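Local coordinates for beta-glucosidase (Chaetomella raphigera, PDB 6JXG), which probably hydrolyses terminal, non-reducing beta-D-glucosyl residues with release of beta-D-glucose, as a secreted family 3 glycoside hydrolase of cellulose degradation, at residues A[141-144]-A[145-149]; A[669-672]-A[673-676]. All coordinates share one frame; numbering follows the deposited sequence.

Interaction 1. Residues A[141-144]-A[145-149]; sequences TITG and MQDAG
Thr141 and Met145 lie side by side one helical turn apart, pointing the same way, and the methyl CG2 of Thr141 rests against Met145 SD at 3.8 Å. In Thr141, chi1 -57° sets OG1 anti to the carbonyl carbon, beside the N and toward its partner Ala137 O, which puts CG2 against the sulfur. The methionine chain bends at chi3 (75°), a flexibility that suits a buried place where Leu94 of helix 84-100 and Ala152 of strand 151-157 also touch it. Ile142 and Gln146 again run alongside each other: Ile142 CG2 sits over the flat face of the amide, 4.0 Å from Gln146 CD, while OE1 accepts from Ala152 N and Ala195 N and NE2 donates to Asn193 O. With an alanine here in place of the glutamine, those three backbone groups would probably lose their shared partner, and the Ile142 methyl the amide it lies against. Along the backbone, Met145 N binds Thr141 O (2.9 Å) and Gln146 N binds Ile142 O (2.9 Å), both nearly straight. Gly149 is the first residue to leave helical angles; at phi 107° a CB would be jammed against the preceding carbonyl O, which calls for a glycine. Its N bonds to Gln146 O (3.0 Å) and weakly to Met145 O, a Schellman motif closing helix 131-147, packed between helix 84-100 and strand 151-157 in the TIM-barrel-type N-terminal domain.

Interaction 2. Residues A[669-672]-A[673-676]; sequences NLRR and KDLS
Arg671 grips the carboxylate of Asp674 side-on, NE to OD2 and NH2 to OD1, each at 2.9 Å. Both oxygens lie near the guanidinium plane, yet the two flat groups are turned 42° apart, so the salt bridge is twisted rather than coplanar. The bend in the arginine chain at chi3 (-61°) turns NE and NH2 toward the carboxylate. OD2 also takes Arg671 N on its anti side at 2.8 Å, and Asp674 N returns a bond to Arg671 O; the short aspartate suits the place, since its one carboxylate meets both backbone N and guanidinium. Beside the salt bridge, Leu670 CD1 and Leu675 CD2 meet more loosely at 4.2 Å, their side chains crossing at about a right angle, with Ile636 touching both. Farther along, Ser676 OG donates to Arg672 O at 2.8 Å, on the face opposite Leu675 N. The wetter side begins at exposed Asn669, where a water donates to Asn669 O and to Asp674 OD2 (2.6 Å). Asp188 pairs with Arg671 NH1, so the arginine bridges two carboxylates. Three N-H donors from Arg671, two of them on its charged guanidinium, and the water would probably favour the ionised form of buried Asp674, whose charge ties the end of strand 663-671 to the following 3-10 turn in the fibronectin type III-like domain.

The two contacts belong to different domains of the chain, interaction 1 to the N-terminal domain and interaction 2 to the fibronectin type III-like domain, their centres 24 Å apart and their nearest atoms about 11 Å apart. Each closes a regular element: the end of helix 131-147 in one, the turn after strand 663-671 in the other. Interaction 1 is partly buried, and relies on repeating backbone bonds, apolar flanks and an uncharged amide. Interaction 2, though farther from the chain's centre, is the more buried and concentrates charge. It also faces the barrel domain, since Trp184 and Asp188 of helix 184-191 meet its lysine and arginine, whereas residues 141-149 pack against helix 84-100 and strand 151-157 of their own domain.

Interaction 1. Residues A[141-144]-A[145-149]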
loop_
_atom_site.group_PDB
_atom_site.type_symbol
_atom_site.label_atom_id
_atom_site.label_comp_id
_atom_site.label_asym_id
_atom_site.label_seq_id
_atom_site.Cartn_x
_atom_site.Cartn_y
_atom_site.Cartn_z
ATOM N N THR A 141 -1.527 -7.606 5.952
ATOM C CA THR A 141 -0.249 -7.905 5.258
ATOM C C THR A 141 0.876 -8.344 6.223
ATOM O O THR A 141 1.574 -9.315 6.010
ATOM C CB THR A 141 0.233 -6.681 4.457
ATOM O OG1 THR A 141 -0.802 -6.287 3.502
ATOM C CG2 THR A 141 1.503 -7.034 3.751
ATOM N N ILE A 142 1.029 -7.622 7.308
ATOM C CA ILE A 142 2.024 -7.910 8.311
ATOM C C ILE A 142 1.739 -9.256 8.957
ATOM O O ILE A 142 2.654 -10.045 9.178
ATOM C CB ILE A 142 2.062 -6.824 9.333
ATOM C CG1 ILE A 142 2.721 -5.621 8.668
ATOM C CG2 ILE A 142 2.842 -7.217 10.603
ATOM C CD1 ILE A 142 2.465 -4.362 9.425
ATOM N N THR A 143 0.496 -9.509 9.281
ATOM C CA THR A 143 0.175 -10.790 9.968
ATOM C C THR A 143 0.506 -11.950 9.011
ATOM O O THR A 143 1.016 -12.989 9.443
ATOM C CB THR A 143 -1.277 -10.829 10.425
ATOM O OG1 THR A 143 -1.517 -9.726 11.308
ATOM C CG2 THR A 143 -1.516 -12.127 11.118
ATOM N N GLY A 144 0.204 -11.801 7.742
ATOM C CA GLY A 144 0.578 -12.773 6.748
ATOM C C GLY A 144 2.068 -13.001 6.678
ATOM O O GLY A 144 2.566 -14.138 6.689
ATOM N N MET A 145 2.796 -11.927 6.475
ATOM C CA MET A 145 4.235 -11.998 6.327
ATOM C C MET A 145 4.903 -12.682 7.524
ATOM O O MET A 145 5.732 -13.613 7.367
ATOM C CB MET A 145 4.793 -10.591 6.193
ATOM C CG MET A 145 4.537 -9.942 4.846
ATOM S SD MET A 145 5.013 -8.188 4.755
ATOM C CE MET A 145 6.801 -8.271 4.650
ATOM N N GLN A 146 4.537 -12.212 8.699
ATOM C CA GLN A 146 5.144 -12.707 9.930
ATOM C C GLN A 146 4.635 -14.116 10.313
ATOM O O GLN A 146 5.403 -14.917 10.868
ATOM C CB GLN A 146 5.015 -11.691 11.051
ATOM C CG GLN A 146 5.678 -10.368 10.648
ATOM C CD GLN A 146 5.976 -9.403 11.740
ATOM O OE1 GLN A 146 6.745 -8.443 11.532
ATOM N NE2 GLN A 146 5.342 -9.557 12.877
ATOM N N ASP A 147 3.416 -14.453 9.928
ATOM C CA ASP A 147 2.983 -15.845 10.069
ATOM C C ASP A 147 3.894 -16.778 9.224
ATOM O O ASP A 147 4.114 -17.889 9.651
ATOM C CB ASP A 147 1.505 -16.039 9.640
ATOM C CG ASP A 147 0.502 -15.561 10.652
ATOM O OD1 ASP A 147 0.857 -15.203 11.797
ATOM O OD2 ASP A 147 -0.710 -15.581 10.278
ATOM N N ALA A 148 4.411 -16.332 8.059
ATOM C CA ALA A 148 5.354 -17.080 7.234
ATOM C C ALA A 148 6.722 -17.132 7.789
ATOM O O ALA A 148 7.543 -17.826 7.250
ATOM C CB ALA A 148 5.425 -16.495 5.806
ATOM N N GLY A 149 7.030 -16.294 8.773
ATOM C CA GLY A 149 8.276 -16.355 9.490
ATOM C C GLY A 149 9.300 -15.249 9.176
ATOM O O GLY A 149 10.419 -15.270 9.743
#

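Interaction 2. Residues A[669-672]-A[673-676]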
loop_
_atom_site.group_PDB
_atom_site.type_symbol
_atom_site.label_atom_id
_atom_site.label_comp_id
_atom_site.label_asym_id
_atom_site.label_seq_id
_atom_site.Cartn_x
_atom_site.Cartn_y
_atom_site.Cartn_z
ATOM N N ASN A 669 -17.472 -4.611 12.633
ATOM C CA ASN A 669 -17.101 -4.490 14.060
ATOM C C ASN A 669 -16.253 -3.254 14.331
ATOM O O ASN A 669 -15.213 -3.024 13.665
ATOM C CB ASN A 669 -16.386 -5.765 14.481
ATOM C CG ASN A 669 -17.267 -6.975 14.366
ATOM O OD1 ASN A 669 -18.403 -6.986 14.882
ATOM N ND2 ASN A 669 -16.788 -7.994 13.661
ATOM N N LEU A 670 -16.729 -2.429 15.254
ATOM C CA LEU A 670 -16.143 -1.149 15.532
ATOM C C LEU A 670 -15.295 -1.186 16.803
ATOM O O LEU A 670 -15.743 -1.651 17.888
ATOM C CB LEU A 670 -17.214 -0.056 15.680
ATOM C CG LEU A 670 -17.992 0.239 14.422
ATOM C CD1 LEU A 670 -19.279 1.013 14.775
ATOM C CD2 LEU A 670 -17.129 1.069 13.478
ATOM N N ARG A 671 -14.057 -0.754 16.652
ATOM C CA ARG A 671 -13.169 -0.597 17.799
ATOM C C ARG A 671 -13.505 0.713 18.500
ATOM O O ARG A 671 -14.003 1.644 17.881
ATOM C CB ARG A 671 -11.707 -0.555 17.320
ATOM C CG ARG A 671 -11.194 -1.842 16.681
ATOM C CD ARG A 671 -9.891 -1.596 15.969
ATOM N NE ARG A 671 -10.057 -0.603 14.886
ATOM C CZ ARG A 671 -9.055 -0.251 14.102
ATOM N NH1 ARG A 671 -7.851 -0.813 14.232
ATOM N NH2 ARG A 671 -9.244 0.684 13.217
ATOM N N ARG A 672 -13.175 0.840 19.759
ATOM C CA ARG A 672 -13.335 2.111 20.417
ATOM C C ARG A 672 -12.662 3.234 19.656
ATOM O O ARG A 672 -13.199 4.332 19.537
ATOM C CB ARG A 672 -12.774 2.016 21.886
ATOM C CG ARG A 672 -12.817 3.332 22.637
ATOM C CD ARG A 672 -12.853 3.237 24.205
ATOM N NE ARG A 672 -12.607 1.900 24.630
ATOM C CZ ARG A 672 -13.392 1.053 25.263
ATOM N NH1 ARG A 672 -14.563 1.328 25.769
ATOM N NH2 ARG A 672 -12.899 -0.138 25.425
ATOM N N LYS A 673 -11.442 2.980 19.140
ATOM C CA LYS A 673 -10.693 3.967 18.361
ATOM C C LYS A 673 -11.466 4.447 17.140
ATOM O O LYS A 673 -11.317 5.575 16.734
ATOM C CB LYS A 673 -9.334 3.388 17.906
ATOM C CG LYS A 673 -8.394 4.479 17.463
ATOM C CD LYS A 673 -7.002 3.900 17.086
ATOM C CE LYS A 673 -6.000 4.980 16.773
ATOM N NZ LYS A 673 -4.641 4.484 16.385
ATOM N N ASP A 674 -12.273 3.579 16.569
ATOM C CA ASP A 674 -13.001 3.906 15.343
ATOM C C ASP A 674 -14.070 4.973 15.596
ATOM O O ASP A 674 -14.515 5.640 14.646
ATOM C CB ASP A 674 -13.641 2.646 14.777
ATOM C CG ASP A 674 -12.618 1.671 14.235
ATOM O OD1 ASP A 674 -11.648 2.208 13.657
ATOM O OD2 ASP A 674 -12.770 0.411 14.419
ATOM N N LEU A 675 -14.431 5.113 16.872
ATOM C CA LEU A 675 -15.439 6.044 17.341
ATOM C C LEU A 675 -14.860 7.179 18.161
ATOM O O LEU A 675 -15.613 7.906 18.826
ATOM C CB LEU A 675 -16.478 5.307 18.187
ATOM C CG LEU A 675 -17.214 4.196 17.452
ATOM C CD1 LEU A 675 -18.010 3.371 18.438
ATOM C CD2 LEU A 675 -18.122 4.723 16.356
ATOM N N SER A 676 -13.568 7.448 17.985
ATOM C CA SER A 676 -12.852 8.449 18.752
ATOM C C SER A 676 -12.241 9.511 17.883
ATOM O O SER A 676 -12.195 9.433 16.608
ATOM C CB SER A 676 -11.713 7.781 19.531
ATOM O OG SER A 676 -12.235 6.830 20.423
HETATM O O HOH W 1 -12.980 -1.741 13.034
#